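Local coordinates for protein polyketide synthase (Lyngbya majuscula 19L, PDB 3QIT) that probably releases the finished chain in curacin A biosynthesis, as a decarboxylating thioesterase domain that forms a terminal alkene, at residues E37-L49 with N270-L284. Sequence-based numbering, arbitrary orientation.
Sequences EQGLAWQEVALPL and NLHIDAAAALASLIL
V45 and A276 mark the closest backbone approach, with their CA atoms 4.8 Å apart. Here helix 43-49 crosses helix 276-284 at -48°, the axes 8.1 Å apart at their nearest. The V45 side chain is a knob in the hole made by A276, L279, A280 and I283. With CG1 anti to the backbone N (chi1 179°), that branch reaches I283 CD1, while CG2 lies by A276 and L279. Small A276 and A280 suit this close approach; A280 CB touches P48 CG at 3.7 Å. One turn on from V45, L49 CD2 packs on L284 CG at 3.6 Å and also meets I283 CG2.

At the other end, E37 and H272 approach from opposite directions. H272 NE2 donates to the syn side of E37 OE1, 2.8 Å away and nearly straight at 166°. The acceptor lies close to the imidazole plane, although the carboxylate and ring planes are well turned from each other. The H272 edge also points at the face of the W42 six-membered ring. Water 2 donates to A41 O and H272 O and so ties the two backbones together. Water 1 sits between E37 OE2 and N270 OD1, within hydrogen-bonding distance of both. Were E37 replaced by an alanine, H272 NE2 would probably lose its acceptor and the ring would be freer to turn.

W42 and I283 rest on V100 of strand 97-102, and the H272 ring meets that of H102. The contact thus joins the first helix after strand 28-32 to the C-terminal helix on one side of the alpha/beta hydrolase sheet, beside the probable nucleophile elbow.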
loop_
_atom_site.group_PDB
_atom_site.type_symbol
_atom_site.label_atom_id
_atom_site.label_comp_id
_atom_site.label_asym_id
_atom_site.label_seq_id
_atom_site.Cartn_x
_atom_site.Cartn_y
_atom_site.Cartn_z
ATOM N N GLU B 37 1.290 13.352 -14.460
ATOM C CA GLU B 37 0.407 13.860 -15.539
ATOM C C GLU B 37 -1.092 13.721 -15.209
ATOM O O GLU B 37 -1.465 13.759 -14.039
ATOM C CB GLU B 37 0.796 13.261 -16.890
ATOM C CG GLU B 37 2.194 13.771 -17.302
ATOM C CD GLU B 37 2.548 13.469 -18.740
ATOM O OE1 GLU B 37 2.025 14.149 -19.653
ATOM O OE2 GLU B 37 3.374 12.559 -18.944
ATOM N N GLN B 38 -1.955 13.627 -16.228
ATOM C CA GLN B 38 -3.400 13.672 -15.990
ATOM C C GLN B 38 -4.073 13.161 -17.248
ATOM O O GLN B 38 -3.439 13.082 -18.302
ATOM C CB GLN B 38 -3.860 15.125 -15.724
ATOM C CG GLN B 38 -3.425 16.108 -16.803
ATOM C CD GLN B 38 -3.935 17.514 -16.550
ATOM O OE1 GLN B 38 -5.105 17.719 -16.227
ATOM N NE2 GLN B 38 -3.045 18.492 -16.675
ATOM N N GLY B 39 -5.340 12.802 -17.141
ATOM C CA GLY B 39 -6.042 12.228 -18.309
ATOM C C GLY B 39 -6.095 13.162 -19.492
ATOM O O GLY B 39 -5.983 12.724 -20.647
ATOM N N LEU B 40 -6.191 14.463 -19.211
ATOM C CA LEU B 40 -6.215 15.477 -20.261
ATOM C C LEU B 40 -4.945 15.486 -21.123
ATOM O O LEU B 40 -5.008 15.903 -22.259
ATOM C CB LEU B 40 -6.493 16.863 -19.663
ATOM C CG LEU B 40 -6.438 18.088 -20.570
ATOM C CD1 LEU B 40 -7.494 18.041 -21.650
ATOM C CD2 LEU B 40 -6.565 19.349 -19.764
ATOM N N ALA B 41 -3.830 14.943 -20.619
ATOM C CA ALA B 41 -2.583 14.919 -21.391
ATOM C C ALA B 41 -2.713 14.073 -22.666
ATOM O O ALA B 41 -1.883 14.175 -23.559
ATOM C CB ALA B 41 -1.393 14.395 -20.503
ATOM N N TRP B 42 -3.753 13.236 -22.725
ATOM C CA TRP B 42 -4.004 12.388 -23.891
ATOM C C TRP B 42 -4.772 13.093 -24.981
ATOM O O TRP B 42 -5.024 12.489 -26.016
ATOM C CB TRP B 42 -4.794 11.131 -23.478
ATOM C CG TRP B 42 -3.944 10.119 -22.741
ATOM C CD1 TRP B 42 -3.947 9.876 -21.397
ATOM C CD2 TRP B 42 -2.944 9.269 -23.313
ATOM N NE1 TRP B 42 -3.021 8.891 -21.100
ATOM C CE2 TRP B 42 -2.391 8.508 -22.261
ATOM C CE3 TRP B 42 -2.469 9.068 -24.624
ATOM C CZ2 TRP B 42 -1.388 7.536 -22.472
ATOM C CZ3 TRP B 42 -1.471 8.102 -24.835
ATOM C CH2 TRP B 42 -0.929 7.358 -23.759
ATOM N N GLN B 43 -5.136 14.360 -24.779
ATOM C CA GLN B 43 -6.095 15.007 -25.701
ATOM C C GLN B 43 -5.662 14.999 -27.169
ATOM O O GLN B 43 -6.489 14.785 -28.067
ATOM C CB GLN B 43 -6.380 16.440 -25.256
ATOM C CG GLN B 43 -7.352 17.161 -26.199
ATOM C CD GLN B 43 -8.159 18.207 -25.490
ATOM O OE1 GLN B 43 -9.181 17.904 -24.894
ATOM N NE2 GLN B 43 -7.725 19.450 -25.572
ATOM N N GLU B 44 -4.387 15.275 -27.420
ATOM C CA GLU B 44 -3.897 15.334 -28.798
ATOM C C GLU B 44 -3.937 13.986 -29.515
ATOM O O GLU B 44 -4.092 13.946 -30.736
ATOM C CB GLU B 44 -2.522 16.000 -28.863
ATOM C CG GLU B 44 -2.598 17.539 -28.657
ATOM C CD GLU B 44 -3.492 18.231 -29.703
ATOM O OE1 GLU B 44 -3.228 18.092 -30.922
ATOM O OE2 GLU B 44 -4.472 18.904 -29.314
ATOM N N VAL B 45 -3.782 12.894 -28.763
ATOM C CA VAL B 45 -4.053 11.546 -29.286
ATOM C C VAL B 45 -5.564 11.250 -29.416
ATOM O O VAL B 45 -6.008 10.610 -30.384
ATOM C CB VAL B 45 -3.374 10.469 -28.398
ATOM C CG1 VAL B 45 -3.676 9.048 -28.912
ATOM C CG2 VAL B 45 -1.845 10.719 -28.306
ATOM N N ALA B 46 -6.340 11.691 -28.423
ATOM C CA ALA B 46 -7.743 11.342 -28.325
ATOM C C ALA B 46 -8.584 11.985 -29.446
ATOM O O ALA B 46 -9.501 11.333 -29.971
ATOM C CB ALA B 46 -8.282 11.744 -26.967
ATOM N N LEU B 47 -8.284 13.234 -29.796
ATOM C CA LEU B 47 -9.129 13.938 -30.787
ATOM C C LEU B 47 -9.238 13.169 -32.121
ATOM O O LEU B 47 -10.352 12.887 -32.560
ATOM C CB LEU B 47 -8.727 15.425 -30.978
ATOM C CG LEU B 47 -8.924 16.263 -29.695
ATOM C CD1 LEU B 47 -8.375 17.684 -29.824
ATOM C CD2 LEU B 47 -10.386 16.294 -29.300
ATOM N N PRO B 48 -8.096 12.777 -32.725
ATOM C CA PRO B 48 -8.217 12.041 -33.991
ATOM C C PRO B 48 -8.867 10.667 -33.832
ATOM O O PRO B 48 -9.540 10.213 -34.759
ATOM C CB PRO B 48 -6.765 11.898 -34.475
ATOM C CG PRO B 48 -5.918 12.297 -33.334
ATOM C CD PRO B 48 -6.712 13.208 -32.481
ATOM N N LEU B 49 -8.674 10.003 -32.687
ATOM C CA LEU B 49 -9.368 8.718 -32.442
ATOM C C LEU B 49 -10.870 8.889 -32.319
ATOM O O LEU B 49 -11.649 8.084 -32.854
ATOM C CB LEU B 49 -8.858 8.029 -31.165
ATOM C CG LEU B 49 -7.402 7.570 -31.139
ATOM C CD1 LEU B 49 -7.006 7.176 -29.709
ATOM C CD2 LEU B 49 -7.201 6.411 -32.109
ATOM N N ASN B 270 8.158 11.718 -24.596
ATOM C CA ASN B 270 6.786 12.195 -24.461
ATOM C C ASN B 270 6.006 12.132 -25.764
ATOM O O ASN B 270 5.545 13.144 -26.297
ATOM C CB ASN B 270 6.814 13.587 -23.847
ATOM C CG ASN B 270 7.256 13.544 -22.409
ATOM O OD1 ASN B 270 6.663 12.825 -21.591
ATOM N ND2 ASN B 270 8.310 14.277 -22.093
ATOM N N LEU B 271 5.852 10.911 -26.260
ATOM C CA LEU B 271 5.253 10.674 -27.577
ATOM C C LEU B 271 3.783 11.070 -27.670
ATOM O O LEU B 271 3.284 11.402 -28.747
ATOM C CB LEU B 271 5.426 9.208 -27.979
ATOM C CG LEU B 271 6.831 8.723 -28.356
ATOM C CD1 LEU B 271 6.795 7.227 -28.675
ATOM C CD2 LEU B 271 7.422 9.502 -29.532
ATOM N N HIS B 272 3.076 11.050 -26.543
ATOM C CA HIS B 272 1.689 11.491 -26.526
ATOM C C HIS B 272 1.553 12.966 -26.895
ATOM O O HIS B 272 0.470 13.412 -27.292
ATOM C CB HIS B 272 1.035 11.186 -25.160
ATOM C CG HIS B 272 1.719 11.833 -24.000
ATOM N ND1 HIS B 272 3.074 11.703 -23.768
ATOM C CD2 HIS B 272 1.237 12.599 -22.993
ATOM C CE1 HIS B 272 3.395 12.369 -22.673
ATOM N NE2 HIS B 272 2.296 12.920 -22.187
ATOM N N ILE B 273 2.666 13.709 -26.822
ATOM C CA ILE B 273 2.675 15.107 -27.235
ATOM C C ILE B 273 3.475 15.252 -28.544
ATOM O O ILE B 273 2.995 15.884 -29.503
ATOM C CB ILE B 273 3.293 16.021 -26.145
ATOM C CG1 ILE B 273 2.627 15.758 -24.784
ATOM C CG2 ILE B 273 3.214 17.499 -26.555
ATOM C CD1 ILE B 273 1.122 15.898 -24.779
ATOM N N ASP B 274 4.662 14.647 -28.576
ATOM C CA ASP B 274 5.636 14.794 -29.682
ATOM C C ASP B 274 5.127 14.218 -30.998
ATOM O O ASP B 274 5.453 14.716 -32.073
ATOM C CB ASP B 274 6.933 14.025 -29.365
ATOM C CG ASP B 274 7.811 14.715 -28.335
ATOM O OD1 ASP B 274 7.362 15.689 -27.696
ATOM O OD2 ASP B 274 8.962 14.254 -28.165
ATOM N N ALA B 275 4.367 13.136 -30.901
ATOM C CA ALA B 275 3.986 12.324 -32.075
ATOM C C ALA B 275 2.525 11.876 -31.949
ATOM O O ALA B 275 2.183 10.722 -32.250
ATOM C CB ALA B 275 4.902 11.104 -32.156
ATOM N N ALA B 276 1.679 12.790 -31.483
ATOM C CA ALA B 276 0.301 12.437 -31.101
ATOM C C ALA B 276 -0.483 11.856 -32.286
ATOM O O ALA B 276 -1.128 10.814 -32.156
ATOM C CB ALA B 276 -0.406 13.634 -30.519
ATOM N N ALA B 277 -0.424 12.523 -33.440
ATOM C CA ALA B 277 -1.163 12.033 -34.616
ATOM C C ALA B 277 -0.670 10.644 -35.033
ATOM O O ALA B 277 -1.469 9.765 -35.372
ATOM C CB ALA B 277 -1.047 13.005 -35.772
ATOM N N ALA B 278 0.651 10.458 -35.029
ATOM C CA ALA B 278 1.244 9.167 -35.391
ATOM C C ALA B 278 0.835 8.066 -34.431
ATOM O O ALA B 278 0.566 6.926 -34.842
ATOM C CB ALA B 278 2.782 9.272 -35.481
ATOM N N LEU B 279 0.805 8.388 -33.128
ATOM C CA LEU B 279 0.364 7.427 -32.153
ATOM C C LEU B 279 -1.123 7.066 -32.341
ATOM O O LEU B 279 -1.489 5.899 -32.291
ATOM C CB LEU B 279 0.669 7.948 -30.733
ATOM C CG LEU B 279 0.316 7.015 -29.590
ATOM C CD1 LEU B 279 0.919 5.616 -29.757
ATOM C CD2 LEU B 279 0.817 7.708 -28.287
ATOM N N ALA B 280 -1.973 8.056 -32.605
ATOM C CA ALA B 280 -3.382 7.771 -32.867
ATOM C C ALA B 280 -3.504 6.831 -34.068
ATOM O O ALA B 280 -4.291 5.873 -34.046
ATOM C CB ALA B 280 -4.145 9.057 -33.125
ATOM N N SER B 281 -2.717 7.124 -35.097
ATOM C CA SER B 281 -2.746 6.348 -36.337
ATOM C C SER B 281 -2.376 4.901 -36.060
ATOM O O SER B 281 -3.025 3.975 -36.546
ATOM C CB SER B 281 -1.786 6.946 -37.354
ATOM O OG SER B 281 -1.876 6.246 -38.577
ATOM N N LEU B 282 -1.340 4.708 -35.243
ATOM C CA LEU B 282 -0.924 3.365 -34.867
ATOM C C LEU B 282 -2.022 2.592 -34.100
ATOM O O LEU B 282 -2.259 1.406 -34.345
ATOM C CB LEU B 282 0.356 3.461 -34.047
ATOM C CG LEU B 282 0.887 2.171 -33.477
ATOM C CD1 LEU B 282 1.238 1.194 -34.602
ATOM C CD2 LEU B 282 2.120 2.555 -32.705
ATOM N N ILE B 283 -2.690 3.279 -33.180
ATOM C CA ILE B 283 -3.795 2.704 -32.412
ATOM C C ILE B 283 -4.948 2.295 -33.338
ATOM O O ILE B 283 -5.531 1.228 -33.160
ATOM C CB ILE B 283 -4.269 3.694 -31.333
ATOM C CG1 ILE B 283 -3.151 3.886 -30.289
ATOM C CG2 ILE B 283 -5.546 3.211 -30.625
ATOM C CD1 ILE B 283 -3.407 5.049 -29.356
ATOM N N LEU B 284 -5.236 3.149 -34.320
ATOM C CA LEU B 284 -6.330 2.955 -35.282
ATOM C C LEU B 284 -6.119 1.726 -36.164
ATOM O O LEU B 284 -7.079 1.135 -36.676
ATOM C CB LEU B 284 -6.484 4.197 -36.173
ATOM C CG LEU B 284 -7.136 5.438 -35.558
ATOM C CD1 LEU B 284 -6.917 6.697 -36.402
ATOM C CD2 LEU B 284 -8.622 5.220 -35.303
HETATM O O HOH W 1 6.085 13.038 -19.093
HETATM O O HOH W 2 -2.032 14.020 -26.259
#